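Local coordinates for Lmo2349 protein (Listeria monocytogenes, PDB 4GVO) that probably serves as the extracellular substrate-binding protein of an ABC transporter that takes up L-cystine, at residues G118-T123 / N143-Y148. Numbering follows the deposited sequence. Where two conformers were deposited one is given.
Sequences GKRVIT and NFEIAY
Val121 is bonded to the neighbouring strand through both its N and its O: the N donates to Glu145 O at 2.8 Å, and the O accepts from Ala147 N. Glu145 N to Lys119 O and a more bent bond from Thr123 N to Ala147 O continue this parallel pairing, while Gly118 N reaches Asn143 O ahead of the strands. On the face carrying Arg120, Glu145 and Ala147, the arginine and glutamate run side by side, both extended, with the arginine CG anti to the backbone N (chi1 179°). Their charged planes stand 81° apart, and in the conformer given Glu145 OE2 lies at the guanidinium edge in a long salt bridge, 3.7 Å from Arg120 NE. Ala147 CB lies over a guanidinium face, 3.4 Å from Arg120 NH2. Hydrogen bonds from Arg120 NH1 to Gln159 OE1 and the Arg164 carbonyl anchor that group. On the face of Val121, Thr123, Ile146 and Tyr148, Val121 CG2 meets the ring of Phe144, just before the strand, obliquely, 3.8 Å from CD1, and Thr123 CG2 packs against Ile146 CG2 and the Tyr148 ring. Helix 128-139 covers this side, Leu133 touching Val121 and Ile146: a beta-alpha-beta unit of the periplasmic-binding-protein fold, whose strand 120-123 leads to ligand-pocket residues Ser127 and Asn128.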
loop_
_atom_site.group_PDB
_atom_site.type_symbol
_atom_site.label_atom_id
_atom_site.label_comp_id
_atom_site.label_asym_id
_atom_site.label_seq_id
_atom_site.Cartn_x
_atom_site.Cartn_y
_atom_site.Cartn_z
ATOM N N GLY A 118 20.019 -18.247 -1.595
ATOM C CA GLY A 118 20.382 -18.473 -2.998
ATOM C C GLY A 118 19.324 -18.126 -4.028
ATOM O O GLY A 118 19.513 -18.407 -5.188
ATOM N N LYS A 119 18.210 -17.556 -3.580
ATOM C CA LYS A 119 17.077 -17.242 -4.418
ATOM C C LYS A 119 16.946 -15.733 -4.624
ATOM O O LYS A 119 17.727 -14.948 -4.111
ATOM C CB LYS A 119 15.792 -17.839 -3.826
ATOM C CG LYS A 119 15.873 -19.374 -3.924
ATOM C CD LYS A 119 14.599 -20.057 -3.527
ATOM C CE LYS A 119 14.653 -21.529 -3.904
ATOM N NZ LYS A 119 13.349 -22.232 -3.763
ATOM N N ARG A 120 16.001 -15.362 -5.465
ATOM C CA ARG A 120 15.828 -13.980 -5.895
ATOM C C ARG A 120 14.404 -13.524 -5.607
ATOM O O ARG A 120 13.424 -14.174 -6.033
ATOM C CB ARG A 120 16.141 -13.847 -7.374
ATOM C CG ARG A 120 15.986 -12.457 -7.976
ATOM C CD ARG A 120 16.555 -12.401 -9.386
ATOM N NE ARG A 120 16.362 -11.077 -10.033
ATOM C CZ ARG A 120 15.254 -10.720 -10.662
ATOM N NH1 ARG A 120 14.224 -11.529 -10.699
ATOM N NH2 ARG A 120 15.127 -9.523 -11.207
ATOM N N VAL A 121 14.289 -12.413 -4.866
ATOM C CA VAL A 121 13.002 -11.872 -4.463
ATOM C C VAL A 121 12.796 -10.565 -5.204
ATOM O O VAL A 121 13.707 -9.748 -5.329
ATOM C CB VAL A 121 12.969 -11.664 -2.923
ATOM C CG1 VAL A 121 11.626 -11.097 -2.475
ATOM C CG2 VAL A 121 13.269 -12.993 -2.208
ATOM N N ILE A 122 11.621 -10.406 -5.753
ATOM C CA ILE A 122 11.244 -9.206 -6.504
ATOM C C ILE A 122 10.263 -8.388 -5.658
ATOM O O ILE A 122 9.382 -8.929 -5.006
ATOM C CB ILE A 122 10.630 -9.584 -7.893
ATOM C CG1 ILE A 122 10.627 -8.376 -8.871
ATOM C CG2 ILE A 122 9.249 -10.260 -7.764
ATOM C CD1 ILE A 122 11.995 -7.994 -9.360
ATOM N N THR A 123 10.451 -7.081 -5.640
ATOM C CA THR A 123 9.631 -6.213 -4.817
ATOM C C THR A 123 9.517 -4.835 -5.455
ATOM O O THR A 123 10.025 -4.631 -6.548
ATOM C CB THR A 123 10.186 -6.161 -3.384
ATOM O OG1 THR A 123 9.233 -5.523 -2.544
ATOM C CG2 THR A 123 11.530 -5.504 -3.265
ATOM N N ASN A 143 22.130 -13.479 2.220
ATOM C CA ASN A 143 22.099 -14.775 1.571
ATOM C C ASN A 143 21.067 -14.917 0.446
ATOM O O ASN A 143 20.965 -16.001 -0.124
ATOM C CB ASN A 143 22.018 -15.941 2.587
ATOM C CG ASN A 143 20.665 -16.094 3.225
ATOM O OD1 ASN A 143 19.858 -15.187 3.191
ATOM N ND2 ASN A 143 20.454 -17.241 3.904
ATOM N N PHE A 144 20.301 -13.861 0.155
ATOM C CA PHE A 144 19.444 -13.830 -0.987
ATOM C C PHE A 144 19.607 -12.526 -1.745
ATOM O O PHE A 144 20.319 -11.634 -1.305
ATOM C CB PHE A 144 17.982 -14.213 -0.684
ATOM C CG PHE A 144 17.248 -13.318 0.262
ATOM C CD1 PHE A 144 16.473 -12.305 -0.218
ATOM C CD2 PHE A 144 17.249 -13.569 1.635
ATOM C CE1 PHE A 144 15.731 -11.512 0.614
ATOM C CE2 PHE A 144 16.502 -12.768 2.491
ATOM C CZ PHE A 144 15.748 -11.726 1.972
ATOM N N GLU A 145 18.998 -12.455 -2.916
ATOM C CA GLU A 145 19.030 -11.278 -3.797
ATOM C C GLU A 145 17.686 -10.610 -3.757
ATOM O O GLU A 145 16.688 -11.296 -3.882
ATOM C CB GLU A 145 19.339 -11.687 -5.250
ATOM C CG GLU A 145 19.320 -10.498 -6.200
ATOM C CD GLU A 145 19.575 -10.872 -7.651
ATOM O OE1 GLU A 145 19.846 -12.059 -7.937
ATOM O OE2 GLU A 145 19.552 -9.935 -8.494
ATOM N N ILE A 146 17.673 -9.274 -3.620
ATOM C CA ILE A 146 16.477 -8.474 -3.706
ATOM C C ILE A 146 16.607 -7.615 -4.978
ATOM O O ILE A 146 17.609 -6.909 -5.183
ATOM C CB ILE A 146 16.247 -7.554 -2.486
ATOM C CG1 ILE A 146 16.053 -8.373 -1.204
ATOM C CG2 ILE A 146 15.024 -6.680 -2.694
ATOM C CD1 ILE A 146 16.088 -7.593 0.101
ATOM N N ALA A 147 15.589 -7.718 -5.814
ATOM C CA ALA A 147 15.501 -6.933 -7.045
ATOM C C ALA A 147 14.188 -6.188 -7.077
ATOM O O ALA A 147 13.256 -6.496 -6.356
ATOM C CB ALA A 147 15.602 -7.851 -8.258
ATOM N N TYR A 148 14.110 -5.176 -7.928
ATOM C CA TYR A 148 12.934 -4.332 -8.009
ATOM C C TYR A 148 12.195 -4.557 -9.317
ATOM O O TYR A 148 12.838 -4.657 -10.374
ATOM C CB TYR A 148 13.312 -2.865 -7.792
ATOM C CG TYR A 148 13.976 -2.677 -6.431
ATOM C CD1 TYR A 148 13.271 -2.991 -5.270
ATOM C CD2 TYR A 148 15.290 -2.231 -6.302
ATOM C CE1 TYR A 148 13.850 -2.893 -4.025
ATOM C CE2 TYR A 148 15.891 -2.134 -5.043
ATOM C CZ TYR A 148 15.160 -2.459 -3.915
ATOM O OH TYR A 148 15.725 -2.356 -2.666
HETATM O O HOH W 1 18.419 -9.125 -10.505
#